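Local coordinates for protein aminoacyl-histidine dipeptidase (Vibrio alginolyticus, PDB 3MRU) that probably hydrolyses dipeptides, preferring hydrophobic ones including prolyl amino acids, as a zinc-dependent metallopeptidase of the M20C family, at residues A[368-380]-A[394-406]. Residues are numbered along the deposited sequence; the frame is centred on the assembly and turned at random.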
loop_
_atom_site.group_PDB
_atom_site.type_symbol
_atom_site.label_atom_id
_atom_site.label_comp_id
_atom_site.label_asym_id
_atom_site.label_seq_id
_atom_site.Cartn_x
_atom_site.Cartn_y
_atom_site.Cartn_z
ATOM N N ILE A 368 -0.897 -8.127 9.047
ATOM C CA ILE A 368 0.194 -8.932 8.544
ATOM C C ILE A 368 0.386 -8.597 7.087
ATOM O O ILE A 368 -0.594 -8.520 6.322
ATOM C CB ILE A 368 -0.096 -10.441 8.693
ATOM C CG1 ILE A 368 -0.441 -10.766 10.145
ATOM C CG2 ILE A 368 1.080 -11.253 8.221
ATOM C CD1 ILE A 368 -1.102 -12.126 10.363
ATOM N N ARG A 369 1.643 -8.394 6.707
ATOM C CA ARG A 369 2.020 -8.188 5.320
ATOM C C ARG A 369 2.960 -9.290 4.894
ATOM O O ARG A 369 3.697 -9.838 5.725
ATOM C CB ARG A 369 2.754 -6.891 5.184
ATOM C CG ARG A 369 1.922 -5.719 5.407
ATOM C CD ARG A 369 2.828 -4.535 5.373
ATOM N NE ARG A 369 2.127 -3.296 5.674
ATOM C CZ ARG A 369 1.154 -2.794 4.929
ATOM N NH1 ARG A 369 0.739 -3.449 3.851
ATOM N NH2 ARG A 369 0.577 -1.661 5.285
ATOM N N SER A 370 2.942 -9.600 3.598
ATOM C CA SER A 370 3.836 -10.595 3.030
ATOM C C SER A 370 3.820 -10.582 1.501
ATOM O O SER A 370 2.802 -10.263 0.888
ATOM C CB SER A 370 3.547 -11.974 3.619
ATOM O OG SER A 370 4.436 -12.908 3.046
ATOM N N LEU A 371 4.951 -10.977 0.910
ATOM C CA LEU A 371 5.080 -11.131 -0.533
ATOM C C LEU A 371 4.632 -12.546 -0.836
ATOM O O LEU A 371 3.797 -12.760 -1.716
ATOM C CB LEU A 371 6.511 -10.939 -1.006
ATOM C CG LEU A 371 7.379 -9.842 -0.396
ATOM C CD1 LEU A 371 8.781 -9.965 -0.939
ATOM C CD2 LEU A 371 6.834 -8.472 -0.718
ATOM N N ILE A 372 5.174 -13.522 -0.111
ATOM C CA ILE A 372 4.647 -14.883 -0.261
ATOM C C ILE A 372 3.357 -15.024 0.567
ATOM O O ILE A 372 3.354 -14.847 1.788
ATOM C CB ILE A 372 5.685 -16.015 0.051
ATOM C CG1 ILE A 372 6.963 -15.838 -0.788
ATOM C CG2 ILE A 372 5.050 -17.406 -0.203
ATOM C CD1 ILE A 372 6.830 -15.996 -2.310
ATOM N N ASP A 373 2.255 -15.318 -0.109
ATOM C CA ASP A 373 0.983 -15.438 0.573
ATOM C C ASP A 373 0.982 -16.650 1.489
ATOM O O ASP A 373 0.199 -16.728 2.446
ATOM C CB ASP A 373 -0.155 -15.508 -0.439
ATOM C CG ASP A 373 -0.268 -14.227 -1.280
ATOM O OD1 ASP A 373 0.119 -13.135 -0.770
ATOM O OD2 ASP A 373 -0.736 -14.316 -2.449
ATOM N N SER A 374 1.879 -17.586 1.197
ATOM C CA SER A 374 2.095 -18.748 2.037
ATOM C C SER A 374 2.609 -18.321 3.439
ATOM O O SER A 374 2.149 -18.823 4.480
ATOM C CB SER A 374 3.063 -19.671 1.312
ATOM O OG SER A 374 3.486 -20.729 2.138
ATOM N N GLY A 375 3.527 -17.355 3.456
ATOM C CA GLY A 375 4.043 -16.803 4.701
ATOM C C GLY A 375 3.041 -15.985 5.496
ATOM O O GLY A 375 3.153 -15.856 6.708
ATOM N N ARG A 376 2.050 -15.425 4.822
ATOM C CA ARG A 376 1.052 -14.627 5.500
ATOM C C ARG A 376 0.186 -15.516 6.336
ATOM O O ARG A 376 -0.209 -15.134 7.404
ATOM C CB ARG A 376 0.195 -13.918 4.482
ATOM C CG ARG A 376 -0.218 -12.534 4.904
ATOM C CD ARG A 376 -1.347 -12.062 4.041
ATOM N NE ARG A 376 -2.452 -12.996 4.141
ATOM C CZ ARG A 376 -3.107 -13.435 3.089
ATOM N NH1 ARG A 376 -2.737 -13.012 1.896
ATOM N NH2 ARG A 376 -4.105 -14.291 3.226
ATOM N N SER A 377 -0.111 -16.705 5.822
ATOM C CA SER A 377 -0.807 -17.746 6.569
ATOM C C SER A 377 0.034 -18.220 7.714
ATOM O O SER A 377 -0.448 -18.324 8.836
ATOM C CB SER A 377 -1.051 -18.975 5.698
ATOM O OG SER A 377 -2.120 -18.738 4.811
ATOM N N GLN A 378 1.290 -18.534 7.425
ATOM C CA GLN A 378 2.183 -18.982 8.461
ATOM C C GLN A 378 1.963 -18.075 9.680
ATOM O O GLN A 378 1.603 -18.569 10.757
ATOM C CB GLN A 378 3.626 -18.926 7.954
ATOM C CG GLN A 378 4.677 -19.548 8.870
ATOM C CD GLN A 378 5.441 -18.512 9.725
ATOM O OE1 GLN A 378 4.962 -18.065 10.789
ATOM N NE2 GLN A 378 6.650 -18.141 9.264
ATOM N N VAL A 379 2.103 -16.764 9.489
ATOM C CA VAL A 379 1.928 -15.779 10.556
ATOM C C VAL A 379 0.529 -15.756 11.173
ATOM O O VAL A 379 0.388 -15.558 12.371
ATOM C CB VAL A 379 2.319 -14.333 10.119
ATOM C CG1 VAL A 379 2.173 -13.338 11.280
ATOM C CG2 VAL A 379 3.742 -14.277 9.605
ATOM N N GLU A 380 -0.508 -15.930 10.373
ATOM C CA GLU A 380 -1.851 -15.904 10.928
ATOM C C GLU A 380 -1.933 -17.025 11.966
ATOM O O GLU A 380 -2.468 -16.834 13.071
ATOM C CB GLU A 380 -2.915 -16.104 9.847
ATOM C CG GLU A 380 -2.998 -15.057 8.729
ATOM C CD GLU A 380 -3.920 -15.494 7.539
ATOM O OE1 GLU A 380 -4.815 -16.364 7.753
ATOM O OE2 GLU A 380 -3.760 -14.967 6.391
ATOM N N ILE A 394 -9.472 -14.346 17.661
ATOM C CA ILE A 394 -9.055 -13.545 16.507
ATOM C C ILE A 394 -9.891 -13.805 15.284
ATOM O O ILE A 394 -10.228 -14.944 14.998
ATOM C CB ILE A 394 -7.604 -13.762 16.060
ATOM C CG1 ILE A 394 -7.280 -15.243 15.880
ATOM C CG2 ILE A 394 -6.624 -13.106 16.997
ATOM C CD1 ILE A 394 -6.027 -15.537 15.054
ATOM N N GLU A 395 -10.199 -12.730 14.567
ATOM C CA GLU A 395 -10.903 -12.790 13.303
ATOM C C GLU A 395 -10.002 -12.160 12.271
ATOM O O GLU A 395 -9.346 -11.143 12.532
ATOM C CB GLU A 395 -12.192 -11.969 13.308
ATOM C CG GLU A 395 -13.158 -12.126 14.459
ATOM C CD GLU A 395 -14.379 -11.192 14.309
ATOM O OE1 GLU A 395 -14.206 -10.002 13.896
ATOM O OE2 GLU A 395 -15.519 -11.652 14.599
ATOM N N PHE A 396 -10.001 -12.753 11.085
ATOM C CA PHE A 396 -9.282 -12.209 9.940
ATOM C C PHE A 396 -10.238 -11.708 8.860
ATOM O O PHE A 396 -11.375 -12.193 8.733
ATOM C CB PHE A 396 -8.304 -13.245 9.382
ATOM C CG PHE A 396 -7.185 -13.588 10.338
ATOM C CD1 PHE A 396 -7.035 -14.879 10.822
ATOM C CD2 PHE A 396 -6.292 -12.608 10.771
ATOM C CE1 PHE A 396 -6.006 -15.187 11.696
ATOM C CE2 PHE A 396 -5.281 -12.917 11.647
ATOM C CZ PHE A 396 -5.145 -14.206 12.112
ATOM N N SER A 397 -9.765 -10.725 8.101
ATOM C CA SER A 397 -10.539 -10.102 7.065
ATOM C C SER A 397 -9.622 -9.156 6.346
ATOM O O SER A 397 -8.468 -9.017 6.728
ATOM C CB SER A 397 -11.645 -9.305 7.698
ATOM O OG SER A 397 -11.084 -8.603 8.773
ATOM N N GLY A 398 -10.151 -8.500 5.311
ATOM C CA GLY A 398 -9.411 -7.540 4.495
ATOM C C GLY A 398 -8.198 -8.165 3.843
ATOM O O GLY A 398 -7.161 -7.511 3.705
ATOM N N ALA A 399 -8.327 -9.432 3.458
ATOM C CA ALA A 399 -7.223 -10.201 2.892
ATOM C C ALA A 399 -7.060 -9.886 1.415
ATOM O O ALA A 399 -8.033 -9.941 0.667
ATOM C CB ALA A 399 -7.469 -11.675 3.079
ATOM N N TYR A 400 -5.833 -9.575 1.001
ATOM C CA TYR A 400 -5.508 -9.328 -0.411
ATOM C C TYR A 400 -4.155 -9.926 -0.825
ATOM O O TYR A 400 -3.173 -9.856 -0.083
ATOM C CB TYR A 400 -5.555 -7.833 -0.731
ATOM C CG TYR A 400 -4.695 -6.964 0.167
ATOM C CD1 TYR A 400 -3.409 -6.572 -0.231
ATOM C CD2 TYR A 400 -5.164 -6.529 1.412
ATOM C CE1 TYR A 400 -2.613 -5.777 0.581
ATOM C CE2 TYR A 400 -4.373 -5.723 2.230
ATOM C CZ TYR A 400 -3.101 -5.356 1.801
ATOM O OH TYR A 400 -2.317 -4.568 2.591
ATOM N N PRO A 401 -4.098 -10.502 -2.028
ATOM C CA PRO A 401 -2.921 -11.234 -2.488
ATOM C C PRO A 401 -1.675 -10.383 -2.672
ATOM O O PRO A 401 -1.760 -9.193 -2.947
ATOM C CB PRO A 401 -3.364 -11.795 -3.841
ATOM C CG PRO A 401 -4.497 -10.925 -4.257
ATOM C CD PRO A 401 -5.182 -10.502 -3.025
ATOM N N GLY A 402 -0.522 -11.019 -2.500
ATOM C CA GLY A 402 0.767 -10.383 -2.720
ATOM C C GLY A 402 1.322 -10.821 -4.056
ATOM O O GLY A 402 0.728 -11.672 -4.726
ATOM N N TRP A 403 2.464 -10.246 -4.430
ATOM C CA TRP A 403 3.106 -10.498 -5.708
ATOM C C TRP A 403 4.566 -10.924 -5.476
ATOM O O TRP A 403 5.427 -10.075 -5.197
ATOM C CB TRP A 403 2.993 -9.222 -6.555
ATOM C CG TRP A 403 3.772 -9.160 -7.855
ATOM C CD1 TRP A 403 4.182 -10.210 -8.649
ATOM C CD2 TRP A 403 4.185 -7.967 -8.534
ATOM N NE1 TRP A 403 4.856 -9.736 -9.747
ATOM C CE2 TRP A 403 4.864 -8.367 -9.711
ATOM C CE3 TRP A 403 4.053 -6.595 -8.255
ATOM C CZ2 TRP A 403 5.409 -7.445 -10.609
ATOM C CZ3 TRP A 403 4.599 -5.680 -9.138
ATOM C CH2 TRP A 403 5.265 -6.111 -10.308
ATOM N N LYS A 404 4.848 -12.230 -5.587
ATOM C CA LYS A 404 6.193 -12.721 -5.283
ATOM C C LYS A 404 7.200 -12.376 -6.372
ATOM O O LYS A 404 6.968 -12.658 -7.541
ATOM C CB LYS A 404 6.199 -14.226 -4.918
ATOM C CG LYS A 404 6.390 -15.258 -6.059
ATOM C CD LYS A 404 6.197 -16.705 -5.571
ATOM C CE LYS A 404 4.774 -16.894 -5.033
ATOM N NZ LYS A 404 4.356 -18.316 -4.828
ATOM N N PRO A 405 8.318 -11.746 -5.992
ATOM C CA PRO A 405 9.342 -11.391 -6.968
ATOM C C PRO A 405 10.202 -12.576 -7.451
ATOM O O PRO A 405 10.877 -13.235 -6.664
ATOM C CB PRO A 405 10.190 -10.352 -6.222
ATOM C CG PRO A 405 10.031 -10.682 -4.787
ATOM C CD PRO A 405 8.674 -11.322 -4.627
ATOM N N ASP A 406 10.158 -12.832 -8.754
ATOM C CA ASP A 406 11.017 -13.826 -9.399
ATOM C C ASP A 406 12.263 -13.167 -9.990
ATOM O O ASP A 406 12.170 -12.377 -10.937
ATOM C CB ASP A 406 10.250 -14.561 -10.498
ATOM C CG ASP A 406 11.158 -15.422 -11.371
ATOM O OD1 ASP A 406 12.071 -16.103 -10.822
ATOM O OD2 ASP A 406 10.953 -15.416 -12.612
#
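The beta-alpha-beta crossover that joins strand 361-370 through helix 373-389 to strand 393-400 brings Asp-373, in the first helical turn, against Gly-402, just beyond the second strand. Gly-402 N donates to Asp-373 OD1 at 2.8 Å, on the syn lone pair of that oxygen, and more weakly to OD2, so that the carboxylate straddles a single N-H. Asp-373 CG lies anti to its own carbonyl carbon (chi1 -63°), which directs the group at the strand exit. OD1 also faces Arg-376 NH1 in a long salt bridge. Arg-376 bends at chi3 and reaches along the helix to Glu-380, its NE and NH2 converging side-on, in the guanidinium plane, on the one oxygen OE2, each at 3.3 Å. Ala-399 CB sits over a face of the same guanidinium.

Both strands pair antiparallel with strand 181-199, which runs between them, and helix segment 373-380 runs back nearly antiparallel to strand segment 394-400, their axes at 152°. Two turns into the helix, Glu-380 lays its CB and CG over the Phe-396 ring: CB is 3.7 Å from Phe-396 CZ, and CG makes a CH-pi contact 4.2 Å from the ring centroid. Leu-383 and Ile-188 also pack on this ring.

Beyond Gly-402 the chain continues past the start of the helix, where Leu-371 CD1 meets Pro-405 CD at 3.9 Å and Ile-372, at the N-cap position, rests its CD1 on the aliphatic chain of Lys-404. The CB of Trp-403 points away from segment 368-380, and its side chain lies about 9 Å from that of Asp-173, a zinc ligand.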